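Local structure of phenolic acid decarboxylase (Sedimentibacter hydroxybenzoicus, 7AE5) at residues 268-273 with 288-293; 141-146 with 169-174; 245-250 with 260-265; 132-137 with 307-312. The protein catalyses the reversible, non-oxidative decarboxylation of 4-hydroxybenzoate and 3,4-dihydroxybenzoate with prenylated FMN and manganese, detoxifying phenolic compounds under anaerobic conditions. All blocks are in the same frame, centred on the assembly; numbering follows the deposited sequence.

Contact 1 (268-273 with 288-293); sequences RVRTVE and LQCEVK
Val269 makes the first touch, with its carbonyl O 3.8 Å from Cys290 CA. Arg270 bends at chi2 (-67°) and turns its guanidinium toward Cys290. The sulfur lies over one face of that group, displaced toward its rim, and Cys290 SG is 3.4 Å from Arg270 NH1. Arg270 NH1 also donates to Val269 O at 3.1 Å, almost straight (170°), from above the carbonyl plane. It forms a salt bridge with Glu195 as well, and NE donates to Pro61 O of the ShdD chain. With an alanine here, Cys290 would probably lose the flat group beside its sulfur, and Glu195 would lose a charge partner. Thr271 pairs with Gln289 as an antiparallel hydrogen-bonded pair: Thr271 N to Gln289 O is 2.9 Å, and Gln289 N to Thr271 O is 2.8 Å. Thr271 OG1 donates to Glu291 OE2 at 2.7 Å, on the anti side, tilted out of the carboxylate plane. Glu291 also has salt bridges to Lys172 and Arg176. Val272 and Leu288 form the next, non-hydrogen-bonded pair, with Val272 CG2 3.9 Å from Leu288 CD2. Glu273 lays its CB against CG of Gln289. Glu273 OE1 takes a weak bond from Gln289 NE2 at 3.3 Å, while OE2 meets Tyr142 and Arg168, a residue predicted to bind prenylated FMN. Strand 271-273 and the 288-293 part of strand 287-299 cross at 102°, and their pairing spans two bridges. Strand 287-299 continues between strands 176-179 and 259-265, and the ShdD chain packs on Arg270 to Val272 and Gln289.

Contact 2 (141-146 with 169-174); sequences FYISKA and IQVKDR
Tyr142 and Gln170 face each other as an antiparallel non-hydrogen-bonded pair, and the glutamine passes at a slant across one face of the tyrosine ring. Gln170 CB sits over that face, toward its rim, 3.6 Å from the Tyr142 ring centroid, in a CH-pi contact. Gln170 CG is anti to the backbone N (chi1 -179°), and the extended chain carries CG and the amide on toward the phenol end. Amide and ring planes are 28° apart. The polar ends are bonded to other residues: Tyr142 OH to Glu273, and Gln170 OE1 to Gly274 N. A phenylalanine in place of Tyr142 would probably leave Glu273 without this hydroxyl partner. Ile143 and Ile169 form the neighbouring hydrogen-bonded pair. Ile143 N reaches Ile169 O at 2.6 Å, and Ile169 N reaches Ile143 O at 2.9 Å. Ile143 CB and Ile169 CB meet at 3.8 Å, and Ile143 CD1 extends to 4.2 Å from Val171 CG2. Val171 N bonds to Phe141 O at 2.9 Å, and a water bridges Phe141 N and Val171 O. The ladder thus has an aliphatic side, packed toward strands 201-207 and 176-179, and a polar side linked to Glu273, which pairs with Arg168 of the predicted prenylated-FMN site.

Contact 3 (245-250 with 260-265); sequences SDLYDH and VLEGHI
This is a side-chain-to-backbone contact, in which Glu262 on strand 259-265 reaches into the turn of loop 245-250. The loop joins strands 241-244 and 252-254 in the Rift-related domain of this UbiD-family enzyme, and strand 259-265 belongs to its large antiparallel sheet. Glu262 is extended beyond CG (chi2 180°), so its carboxylate reaches the loop backbone. Two successive amides grip it, one on each oxygen. Asp246 N bonds to OE2 of Glu262 at 2.8 Å and is nearly straight (171°). Leu247 N bonds to OE1 of Glu262, also at 2.8 Å. Both donors come from the syn side, somewhat out of the carboxylate plane. Side chains close in around the same group: Asp246 CB lies 3.4 Å from Glu262 OE2, and Leu247 CG lies 3.3 Å from Glu262 OE1. The turn is tied within itself by Ser245 OG, which donates to Tyr248 O in the carbonyl plane, on a lone pair. Leu247 CB rests over the centre of the Tyr248 ring. At the next strand residue, Gly263 O lies 3.4 Å from Tyr248 CE2. Tyr248 OH lies at the edge of the His264 ring, and both residues turn to Asp295: His264 ND1 by a hydrogen bond, Tyr248 OH by a weak one. The buried Glu262 is probably stabilised as an anion by its two amides. Asp246 brings a second acid close, with OD2 4.7 Å from Glu262 OE2, but Arg296, Lys115 and Arg109 form salt bridges with Asp246 and probably offset the like charges.

Contact 4 (132-137 with 307-312); sequences YRINEQ and NLYLGI
Ile134 lays its CG2 against the ring of Tyr309, 3.6 Å from CD1, and the two side chains run alongside in opposing senses. The other branch of Ile134 ends near the partner backbone, with CD1 3.8 Å from Leu308 O. The backbone O of Ile134 lies at the edge of the Tyr309 ring, in its plane. Tyr309 holds its ring there with CG anti to the backbone N (chi1 174°). At one end of the contact Asn307 ND2 gives Tyr132 OH a weak hydrogen bond of 3.1 Å, with amide and ring planes perpendicular. Asn307 OD1 accepts from Ser144 N, its strongest partner, and ND2 also donates to Tyr142 O. Neither segment is regular strand or helix. They are two loops of the Rift-related domain; the touching parts, 132-135 and 307-310, run 10° apart, without a backbone ladder. Asn135 ND2 donates to Leu310 O at 2.9 Å, close to the amide plane; the other polar contacts between the loops are weak. Asn135 OD1 lies 3.4 Å from Tyr309 OH, a weak bond at most. Leu310 packs on Phe276 and on Ile317 of helix 316-320. The nearest side-chain atoms of Leu310 and Glu278, the predicted proton donor, are about 5 Å apart. Asp459 and Pro461 of the second subunit pack on Asn135 and Tyr309.

Overall arrangement
From the N terminus, segment 132-137 comes first and meets its partner 307-312 last. Contact 4 thus closes a long loop, and the other three lie within it. Contact 2 closes at 169-174, then contact 3 at 260-265, then contact 1 at 288-293; these three follow in series, and none cross. All four lie in the Rift-related domain. Contacts 1, 2 and 3 reach the same antiparallel sheet, where strands 259-265 and 287-299 are neighbours and Lys293 N bonds to His264 O. Lys172 links contact 2 to contact 1. Contact 4 joins two loops beside contact 2, their centres 11 Å apart, and Ser144 OG bonds to Leu308 O between them.

Contact 1 (268-273 with 288-293)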
loop_
_atom_site.group_PDB
_atom_site.type_symbol
_atom_site.label_atom_id
_atom_site.label_comp_id
_atom_site.label_asym_id
_atom_site.label_seq_id
_atom_site.Cartn_x
_atom_site.Cartn_y
_atom_site.Cartn_z
ATOM N N ARG C 268 29.362 30.266 31.828
ATOM C CA ARG C 268 30.433 29.841 30.924
ATOM C C ARG C 268 31.136 28.576 31.409
ATOM O O ARG C 268 32.344 28.414 31.217
ATOM C CB ARG C 268 31.455 30.962 30.705
ATOM C CG ARG C 268 30.839 32.338 30.519
ATOM C CD ARG C 268 31.887 33.364 30.129
ATOM N NE ARG C 268 32.448 33.098 28.809
ATOM C CZ ARG C 268 31.799 33.275 27.665
ATOM N NH1 ARG C 268 30.553 33.721 27.638
ATOM N NH2 ARG C 268 32.417 33.000 26.521
ATOM N N VAL C 269 30.394 27.662 32.028
ATOM C CA VAL C 269 30.941 26.401 32.513
ATOM C C VAL C 269 30.144 25.262 31.896
ATOM O O VAL C 269 28.912 25.235 31.994
ATOM C CB VAL C 269 30.913 26.317 34.049
ATOM C CG1 VAL C 269 31.271 24.910 34.511
ATOM C CG2 VAL C 269 31.867 27.336 34.648
ATOM N N ARG C 270 30.848 24.327 31.262
ATOM C CA ARG C 270 30.237 23.150 30.659
ATOM C C ARG C 270 31.052 21.931 31.056
ATOM O O ARG C 270 32.259 21.878 30.798
ATOM C CB ARG C 270 30.168 23.282 29.135
ATOM C CG ARG C 270 29.391 24.499 28.662
ATOM C CD ARG C 270 27.912 24.392 28.997
ATOM N NE ARG C 270 27.139 25.416 28.306
ATOM C CZ ARG C 270 26.909 26.630 28.787
ATOM N NH1 ARG C 270 27.351 26.995 29.980
ATOM N NH2 ARG C 270 26.218 27.498 28.056
ATOM N N THR C 271 30.398 20.962 31.694
ATOM C CA THR C 271 31.064 19.751 32.152
ATOM C C THR C 271 30.210 18.543 31.793
ATOM O O THR C 271 29.000 18.652 31.578
ATOM C CB THR C 271 31.328 19.775 33.664
ATOM O OG1 THR C 271 30.087 19.932 34.360
ATOM C CG2 THR C 271 32.263 20.918 34.032
ATOM N N VAL C 272 30.863 17.384 31.741
ATOM C CA VAL C 272 30.226 16.142 31.318
ATOM C C VAL C 272 29.106 15.761 32.275
ATOM O O VAL C 272 29.354 15.405 33.432
ATOM C CB VAL C 272 31.259 15.005 31.210
ATOM C CG1 VAL C 272 30.640 13.792 30.542
ATOM C CG2 VAL C 272 32.477 15.477 30.437
ATOM N N GLU C 273 27.868 15.832 31.796
ATOM C CA GLU C 273 26.698 15.383 32.537
ATOM C C GLU C 273 26.115 14.152 31.857
ATOM O O GLU C 273 26.036 14.090 30.627
ATOM C CB GLU C 273 25.639 16.485 32.624
ATOM C CG GLU C 273 24.477 16.172 33.554
ATOM C CD GLU C 273 23.320 15.482 32.848
ATOM O OE1 GLU C 273 23.347 15.385 31.602
ATOM O OE2 GLU C 273 22.383 15.035 33.543
ATOM N N LEU C 288 28.154 17.867 27.405
ATOM C CA LEU C 288 28.742 18.955 28.184
ATOM C C LEU C 288 27.624 19.915 28.562
ATOM O O LEU C 288 27.201 20.747 27.755
ATOM C CB LEU C 288 29.841 19.656 27.394
ATOM C CG LEU C 288 31.133 18.866 27.185
ATOM C CD1 LEU C 288 31.973 19.506 26.091
ATOM C CD2 LEU C 288 31.915 18.775 28.483
ATOM N N GLN C 289 27.138 19.799 29.792
ATOM C CA GLN C 289 25.993 20.562 30.263
ATOM C C GLN C 289 26.426 21.532 31.355
ATOM O O GLN C 289 27.605 21.639 31.704
ATOM C CB GLN C 289 24.890 19.620 30.749
ATOM C CG GLN C 289 24.650 18.453 29.804
ATOM C CD GLN C 289 23.258 18.449 29.199
ATOM O OE1 GLN C 289 22.686 19.500 28.907
ATOM N NE2 GLN C 289 22.712 17.256 28.991
ATOM N N CYS C 290 25.451 22.245 31.904
ATOM C CA CYS C 290 25.731 23.316 32.842
ATOM C C CYS C 290 25.858 22.775 34.256
ATOM O O CYS C 290 25.287 21.735 34.598
ATOM C CB CYS C 290 24.625 24.367 32.804
ATOM S SG CYS C 290 24.693 25.451 31.381
ATOM N N GLU C 291 26.606 23.500 35.084
ATOM C CA GLU C 291 26.681 23.212 36.507
ATOM C C GLU C 291 26.095 24.346 37.337
ATOM O O GLU C 291 26.079 25.514 36.932
ATOM C CB GLU C 291 28.116 22.945 36.971
ATOM C CG GLU C 291 28.696 21.623 36.523
ATOM C CD GLU C 291 29.954 21.259 37.294
ATOM O OE1 GLU C 291 30.316 22.003 38.230
ATOM O OE2 GLU C 291 30.564 20.211 36.987
ATOM N N VAL C 292 25.606 23.968 38.513
ATOM C CA VAL C 292 25.023 24.889 39.477
ATOM C C VAL C 292 25.845 24.813 40.755
ATOM O O VAL C 292 26.086 23.719 41.280
ATOM C CB VAL C 292 23.544 24.554 39.756
ATOM C CG1 VAL C 292 22.964 25.470 40.843
ATOM C CG2 VAL C 292 22.726 24.644 38.480
ATOM N N LYS C 293 26.281 25.967 41.248
ATOM C CA LYS C 293 26.873 26.044 42.573
ATOM C C LYS C 293 25.758 26.217 43.590
ATOM O O LYS C 293 24.808 26.968 43.361
ATOM C CB LYS C 293 27.870 27.199 42.676
ATOM C CG LYS C 293 28.786 27.110 43.885
ATOM C CD LYS C 293 29.788 28.249 43.905
ATOM C CE LYS C 293 31.201 27.733 44.129
ATOM N NZ LYS C 293 31.357 27.070 45.455
#

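Contact 2 (141-146 with 169-174)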
loop_
_atom_site.group_PDB
_atom_site.type_symbol
_atom_site.label_atom_id
_atom_site.label_comp_id
_atom_site.label_asym_id
_atom_site.label_seq_id
_atom_site.Cartn_x
_atom_site.Cartn_y
_atom_site.Cartn_z
ATOM N N PHE C 141 25.599 10.046 41.000
ATOM C CA PHE C 141 24.414 9.969 41.846
ATOM C C PHE C 141 23.489 11.128 41.496
ATOM O O PHE C 141 23.938 12.273 41.387
ATOM C CB PHE C 141 24.797 10.011 43.327
ATOM C CG PHE C 141 25.878 9.034 43.706
ATOM C CD1 PHE C 141 25.979 7.802 43.076
ATOM C CD2 PHE C 141 26.797 9.351 44.693
ATOM C CE1 PHE C 141 26.976 6.908 43.423
ATOM C CE2 PHE C 141 27.795 8.460 45.046
ATOM C CZ PHE C 141 27.885 7.238 44.412
ATOM N N TYR C 142 22.205 10.831 41.315
ATOM C CA TYR C 142 21.268 11.780 40.735
ATOM C C TYR C 142 20.152 12.129 41.708
ATOM O O TYR C 142 19.629 11.259 42.411
ATOM C CB TYR C 142 20.655 11.221 39.453
ATOM C CG TYR C 142 21.368 11.642 38.189
ATOM C CD1 TYR C 142 22.533 11.007 37.779
ATOM C CD2 TYR C 142 20.867 12.665 37.397
ATOM C CE1 TYR C 142 23.183 11.384 36.618
ATOM C CE2 TYR C 142 21.509 13.050 36.237
ATOM C CZ TYR C 142 22.664 12.406 35.852
ATOM O OH TYR C 142 23.298 12.792 34.698
ATOM N N ILE C 143 19.798 13.410 41.736
ATOM C CA ILE C 143 18.551 13.874 42.333
ATOM C C ILE C 143 17.526 13.925 41.205
ATOM O O ILE C 143 17.608 14.778 40.319
ATOM C CB ILE C 143 18.721 15.243 43.002
ATOM C CG1 ILE C 143 19.824 15.188 44.059
ATOM C CG2 ILE C 143 17.414 15.705 43.618
ATOM C CD1 ILE C 143 20.291 16.550 44.512
ATOM N N SER C 144 16.561 13.007 41.232
ATOM C CA SER C 144 15.711 12.748 40.079
ATOM C C SER C 144 14.275 13.229 40.239
ATOM O O SER C 144 13.470 13.028 39.324
ATOM C CB SER C 144 15.712 11.250 39.763
ATOM O OG SER C 144 14.872 10.547 40.660
ATOM N N LYS C 145 13.925 13.858 41.362
ATOM C CA LYS C 145 12.541 14.269 41.573
ATOM C C LYS C 145 12.455 15.670 42.168
ATOM O O LYS C 145 11.537 15.966 42.940
ATOM C CB LYS C 145 11.808 13.271 42.471
ATOM C CG LYS C 145 10.310 13.204 42.235
ATOM C CD LYS C 145 9.637 12.368 43.301
ATOM C CE LYS C 145 8.153 12.229 43.038
ATOM N NZ LYS C 145 7.530 11.293 44.013
ATOM N N ALA C 146 13.394 16.542 41.819
ATOM C CA ALA C 146 13.398 17.893 42.356
ATOM C C ALA C 146 12.459 18.798 41.567
ATOM O O ALA C 146 12.212 18.590 40.375
ATOM C CB ALA C 146 14.811 18.471 42.339
ATOM N N ILE C 169 19.096 16.155 38.207
ATOM C CA ILE C 169 20.156 16.874 38.900
ATOM C C ILE C 169 21.256 15.873 39.217
ATOM O O ILE C 169 21.099 15.031 40.111
ATOM C CB ILE C 169 19.639 17.550 40.179
ATOM C CG1 ILE C 169 18.542 18.564 39.846
ATOM C CG2 ILE C 169 20.771 18.223 40.926
ATOM C CD1 ILE C 169 19.025 19.745 39.038
ATOM N N GLN C 170 22.367 15.953 38.488
ATOM C CA GLN C 170 23.517 15.094 38.745
ATOM C C GLN C 170 24.418 15.758 39.778
ATOM O O GLN C 170 24.877 16.886 39.574
ATOM C CB GLN C 170 24.310 14.812 37.472
ATOM C CG GLN C 170 25.509 13.904 37.725
ATOM C CD GLN C 170 26.346 13.656 36.488
ATOM O OE1 GLN C 170 25.944 13.988 35.375
ATOM N NE2 GLN C 170 27.520 13.066 36.679
ATOM N N VAL C 171 24.677 15.054 40.876
ATOM C CA VAL C 171 25.606 15.547 41.883
ATOM C C VAL C 171 27.017 15.486 41.314
ATOM O O VAL C 171 27.515 14.409 40.963
ATOM C CB VAL C 171 25.491 14.737 43.181
ATOM C CG1 VAL C 171 26.536 15.195 44.189
ATOM C CG2 VAL C 171 24.091 14.862 43.759
ATOM N N LYS C 172 27.664 16.645 41.206
ATOM C CA LYS C 172 29.037 16.724 40.725
ATOM C C LYS C 172 30.058 16.813 41.849
ATOM O O LYS C 172 31.177 16.314 41.695
ATOM C CB LYS C 172 29.207 17.930 39.794
ATOM C CG LYS C 172 28.382 17.852 38.518
ATOM C CD LYS C 172 28.795 16.661 37.668
ATOM C CE LYS C 172 28.412 16.859 36.211
ATOM N NZ LYS C 172 29.339 17.787 35.508
ATOM N N ASP C 173 29.698 17.430 42.969
ATOM C CA ASP C 173 30.577 17.552 44.126
ATOM C C ASP C 173 29.698 17.765 45.356
ATOM O O ASP C 173 28.466 17.713 45.272
ATOM C CB ASP C 173 31.592 18.682 43.919
ATOM C CG ASP C 173 32.801 18.561 44.830
ATOM O OD1 ASP C 173 32.700 17.872 45.866
ATOM O OD2 ASP C 173 33.853 19.153 44.508
ATOM N N ARG C 174 30.333 18.001 46.507
ATOM C CA ARG C 174 29.587 18.222 47.741
ATOM C C ARG C 174 28.705 19.463 47.672
ATOM O O ARG C 174 27.699 19.534 48.385
ATOM C CB ARG C 174 30.550 18.333 48.926
HETATM O O HOH W 1 27.320 11.909 42.284
#

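Contact 3 (245-250 with 260-265)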
loop_
_atom_site.group_PDB
_atom_site.type_symbol
_atom_site.label_atom_id
_atom_site.label_comp_id
_atom_site.label_asym_id
_atom_site.label_seq_id
_atom_site.Cartn_x
_atom_site.Cartn_y
_atom_site.Cartn_z
ATOM N N SER C 245 12.754 32.611 49.135
ATOM C CA SER C 245 14.062 32.008 49.322
ATOM C C SER C 245 14.939 32.926 50.167
ATOM O O SER C 245 14.710 34.136 50.261
ATOM C CB SER C 245 14.726 31.724 47.974
ATOM O OG SER C 245 15.458 32.848 47.517
ATOM N N ASP C 246 15.957 32.334 50.789
ATOM C CA ASP C 246 16.783 33.087 51.727
ATOM C C ASP C 246 17.657 34.106 51.007
ATOM O O ASP C 246 17.747 35.267 51.424
ATOM C CB ASP C 246 17.639 32.128 52.554
ATOM C CG ASP C 246 17.063 31.873 53.933
ATOM O OD1 ASP C 246 15.957 32.378 54.219
ATOM O OD2 ASP C 246 17.717 31.170 54.731
ATOM N N LEU C 247 18.303 33.696 49.917
ATOM C CA LEU C 247 19.291 34.541 49.259
ATOM C C LEU C 247 18.733 35.342 48.093
ATOM O O LEU C 247 19.357 36.329 47.687
ATOM C CB LEU C 247 20.460 33.689 48.755
ATOM C CG LEU C 247 21.097 32.735 49.763
ATOM C CD1 LEU C 247 22.128 31.855 49.079
ATOM C CD2 LEU C 247 21.728 33.519 50.899
ATOM N N TYR C 248 17.584 34.955 47.546
ATOM C CA TYR C 248 17.084 35.533 46.306
ATOM C C TYR C 248 15.648 35.990 46.505
ATOM O O TYR C 248 14.785 35.192 46.887
ATOM C CB TYR C 248 17.203 34.522 45.164
ATOM C CG TYR C 248 18.626 34.040 44.975
ATOM C CD1 TYR C 248 19.641 34.933 44.652
ATOM C CD2 TYR C 248 18.961 32.704 45.150
ATOM C CE1 TYR C 248 20.947 34.506 44.488
ATOM C CE2 TYR C 248 20.266 32.267 44.989
ATOM C CZ TYR C 248 21.254 33.173 44.659
ATOM O OH TYR C 248 22.553 32.747 44.496
ATOM N N ASP C 249 15.396 37.275 46.237
ATOM C CA ASP C 249 14.095 37.869 46.529
ATOM C C ASP C 249 13.032 37.399 45.543
ATOM O O ASP C 249 11.868 37.209 45.918
ATOM C CB ASP C 249 14.206 39.393 46.505
ATOM C CG ASP C 249 15.121 39.929 47.589
ATOM O OD1 ASP C 249 15.518 39.142 48.473
ATOM O OD2 ASP C 249 15.443 41.137 47.557
ATOM N N HIS C 250 13.408 37.213 44.279
ATOM C CA HIS C 250 12.465 36.871 43.222
ATOM C C HIS C 250 12.100 35.391 43.186
ATOM O O HIS C 250 11.234 35.009 42.392
ATOM C CB HIS C 250 13.030 37.272 41.854
ATOM C CG HIS C 250 14.362 36.659 41.538
ATOM N ND1 HIS C 250 15.292 36.345 42.506
ATOM C CD2 HIS C 250 14.904 36.272 40.360
ATOM C CE1 HIS C 250 16.358 35.813 41.936
ATOM N NE2 HIS C 250 16.147 35.757 40.633
ATOM N N VAL C 260 15.686 22.491 50.538
ATOM C CA VAL C 260 15.740 23.553 49.540
ATOM C C VAL C 260 17.203 23.847 49.239
ATOM O O VAL C 260 17.992 24.095 50.156
ATOM C CB VAL C 260 15.019 24.832 50.010
ATOM C CG1 VAL C 260 15.105 25.910 48.940
ATOM C CG2 VAL C 260 13.567 24.532 50.354
ATOM N N LEU C 261 17.562 23.814 47.960
ATOM C CA LEU C 261 18.929 24.065 47.510
ATOM C C LEU C 261 18.944 25.394 46.764
ATOM O O LEU C 261 18.529 25.469 45.604
ATOM C CB LEU C 261 19.433 22.929 46.625
ATOM C CG LEU C 261 19.321 21.509 47.177
ATOM C CD1 LEU C 261 20.023 20.526 46.256
ATOM C CD2 LEU C 261 19.908 21.441 48.572
ATOM N N GLU C 262 19.425 26.439 47.429
ATOM C CA GLU C 262 19.548 27.749 46.809
ATOM C C GLU C 262 20.937 27.893 46.202
ATOM O O GLU C 262 21.945 27.654 46.874
ATOM C CB GLU C 262 19.285 28.857 47.828
ATOM C CG GLU C 262 17.919 28.758 48.486
ATOM C CD GLU C 262 17.673 29.858 49.498
ATOM O OE1 GLU C 262 18.364 30.896 49.430
ATOM O OE2 GLU C 262 16.784 29.685 50.359
ATOM N N GLY C 263 20.984 28.271 44.934
ATOM C CA GLY C 263 22.252 28.401 44.257
ATOM C C GLY C 263 22.119 29.159 42.959
ATOM O O GLY C 263 21.164 29.909 42.754
ATOM N N HIS C 264 23.093 28.949 42.074
ATOM C CA HIS C 264 23.130 29.676 40.816
ATOM C C HIS C 264 23.835 28.848 39.754
ATOM O O HIS C 264 24.760 28.086 40.049
ATOM C CB HIS C 264 23.840 31.027 40.966
ATOM C CG HIS C 264 25.288 30.911 41.335
ATOM N ND1 HIS C 264 25.737 31.029 42.632
ATOM C CD2 HIS C 264 26.388 30.689 40.575
ATOM C CE1 HIS C 264 27.051 30.886 42.657
ATOM N NE2 HIS C 264 27.470 30.679 41.421
ATOM N N ILE C 265 23.392 29.018 38.508
ATOM C CA ILE C 265 24.127 28.475 37.375
ATOM C C ILE C 265 25.441 29.229 37.230
ATOM O O ILE C 265 25.468 30.467 37.217
ATOM C CB ILE C 265 23.290 28.565 36.091
ATOM C CG1 ILE C 265 21.875 28.037 36.337
ATOM C CG2 ILE C 265 23.971 27.804 34.963
ATOM C CD1 ILE C 265 21.124 27.690 35.069
#

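Contact 4 (132-137 with 307-312)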
loop_
_atom_site.group_PDB
_atom_site.type_symbol
_atom_site.label_atom_id
_atom_site.label_comp_id
_atom_site.label_asym_id
_atom_site.label_seq_id
_atom_site.Cartn_x
_atom_site.Cartn_y
_atom_site.Cartn_z
ATOM N N TYR C 132 22.527 8.161 46.016
ATOM C CA TYR C 132 22.799 6.816 45.530
ATOM C C TYR C 132 22.718 6.818 44.010
ATOM O O TYR C 132 22.272 7.789 43.393
ATOM C CB TYR C 132 21.813 5.807 46.127
ATOM C CG TYR C 132 20.373 6.104 45.780
ATOM C CD1 TYR C 132 19.652 7.064 46.481
ATOM C CD2 TYR C 132 19.735 5.432 44.747
ATOM C CE1 TYR C 132 18.337 7.342 46.163
ATOM C CE2 TYR C 132 18.422 5.702 44.423
ATOM C CZ TYR C 132 17.727 6.656 45.131
ATOM O OH TYR C 132 16.418 6.921 44.804
ATOM N N ARG C 133 23.151 5.715 43.406
ATOM C CA ARG C 133 23.105 5.566 41.957
ATOM C C ARG C 133 21.794 4.899 41.556
ATOM O O ARG C 133 21.497 3.783 41.996
ATOM C CB ARG C 133 24.297 4.760 41.443
ATOM C CG ARG C 133 24.556 4.983 39.962
ATOM C CD ARG C 133 25.634 4.065 39.412
ATOM N NE ARG C 133 26.939 4.306 40.015
ATOM C CZ ARG C 133 27.730 5.325 39.705
ATOM N NH1 ARG C 133 27.360 6.247 38.831
ATOM N NH2 ARG C 133 28.923 5.420 40.284
ATOM N N ILE C 134 21.020 5.582 40.712
ATOM C CA ILE C 134 19.692 5.096 40.349
ATOM C C ILE C 134 19.794 3.938 39.363
ATOM O O ILE C 134 19.163 2.892 39.544
ATOM C CB ILE C 134 18.839 6.246 39.786
ATOM C CG1 ILE C 134 18.882 7.446 40.735
ATOM C CG2 ILE C 134 17.408 5.785 39.557
ATOM C CD1 ILE C 134 18.089 8.632 40.253
ATOM N N ASN C 135 20.573 4.106 38.303
ATOM C CA ASN C 135 20.770 3.040 37.336
ATOM C C ASN C 135 22.256 2.753 37.177
ATOM O O ASN C 135 23.110 3.578 37.511
ATOM C CB ASN C 135 20.132 3.384 35.986
ATOM C CG ASN C 135 18.672 2.973 35.917
ATOM O OD1 ASN C 135 18.332 1.812 36.149
ATOM N ND2 ASN C 135 17.802 3.926 35.604
ATOM N N GLU C 136 22.549 1.559 36.654
ATOM C CA GLU C 136 23.912 1.036 36.688
ATOM C C GLU C 136 24.888 1.935 35.939
ATOM O O GLU C 136 26.014 2.156 36.400
ATOM C CB GLU C 136 23.938 -0.378 36.109
ATOM C CG GLU C 136 24.192 -1.470 37.133
ATOM C CD GLU C 136 24.675 -2.761 36.498
ATOM O OE1 GLU C 136 25.755 -2.747 35.869
ATOM O OE2 GLU C 136 23.976 -3.788 36.628
ATOM N N GLN C 137 24.481 2.464 34.785
ATOM C CA GLN C 137 25.383 3.199 33.907
ATOM C C GLN C 137 25.226 4.709 34.025
ATOM O O GLN C 137 25.708 5.444 33.155
ATOM C CB GLN C 137 25.186 2.759 32.458
ATOM C CG GLN C 137 25.445 1.281 32.235
ATOM C CD GLN C 137 26.902 0.911 32.439
ATOM O OE1 GLN C 137 27.799 1.559 31.902
ATOM N NE2 GLN C 137 27.142 -0.133 33.223
ATOM N N ASN C 307 13.078 10.696 46.333
ATOM C CA ASN C 307 13.712 10.475 45.045
ATOM C C ASN C 307 12.893 9.481 44.236
ATOM O O ASN C 307 12.033 8.773 44.766
ATOM C CB ASN C 307 15.150 9.971 45.207
ATOM C CG ASN C 307 16.083 10.532 44.154
ATOM O OD1 ASN C 307 15.883 11.640 43.656
ATOM N ND2 ASN C 307 17.119 9.772 43.817
ATOM N N LEU C 308 13.179 9.433 42.938
ATOM C CA LEU C 308 12.391 8.665 41.986
ATOM C C LEU C 308 13.281 7.691 41.232
ATOM O O LEU C 308 14.390 8.042 40.817
ATOM C CB LEU C 308 11.669 9.605 40.999
ATOM C CG LEU C 308 11.088 9.103 39.670
ATOM C CD1 LEU C 308 9.931 9.994 39.264
ATOM C CD2 LEU C 308 12.125 9.088 38.548
ATOM N N TYR C 309 12.792 6.469 41.054
ATOM C CA TYR C 309 13.412 5.520 40.143
ATOM C C TYR C 309 12.681 5.536 38.807
ATOM O O TYR C 309 11.448 5.565 38.761
ATOM C CB TYR C 309 13.406 4.094 40.701
ATOM C CG TYR C 309 13.911 3.086 39.687
ATOM C CD1 TYR C 309 15.271 2.948 39.436
ATOM C CD2 TYR C 309 13.027 2.300 38.955
ATOM C CE1 TYR C 309 15.737 2.044 38.503
ATOM C CE2 TYR C 309 13.485 1.395 38.018
ATOM C CZ TYR C 309 14.843 1.271 37.796
ATOM O OH TYR C 309 15.311 0.372 36.864
ATOM N N LEU C 310 13.449 5.507 37.722
ATOM C CA LEU C 310 12.899 5.341 36.387
ATOM C C LEU C 310 13.714 4.300 35.635
ATOM O O LEU C 310 14.925 4.165 35.836
ATOM C CB LEU C 310 12.864 6.668 35.602
ATOM C CG LEU C 310 14.107 7.148 34.850
ATOM C CD1 LEU C 310 13.739 8.300 33.928
ATOM C CD2 LEU C 310 15.199 7.571 35.819
ATOM N N GLY C 311 13.027 3.552 34.779
ATOM C CA GLY C 311 13.649 2.504 33.998
ATOM C C GLY C 311 12.776 2.121 32.825
ATOM O O GLY C 311 12.202 2.994 32.166
ATOM N N ILE C 312 12.659 0.827 32.555
ATOM C CA ILE C 312 11.761 0.357 31.506
ATOM C C ILE C 312 10.329 0.573 31.984
ATOM O O ILE C 312 9.954 0.081 33.058
ATOM C CB ILE C 312 12.032 -1.112 31.148
ATOM C CG1 ILE C 312 13.335 -1.223 30.349
ATOM C CG2 ILE C 312 10.864 -1.692 30.362
ATOM C CD1 ILE C 312 14.012 -2.571 30.454
#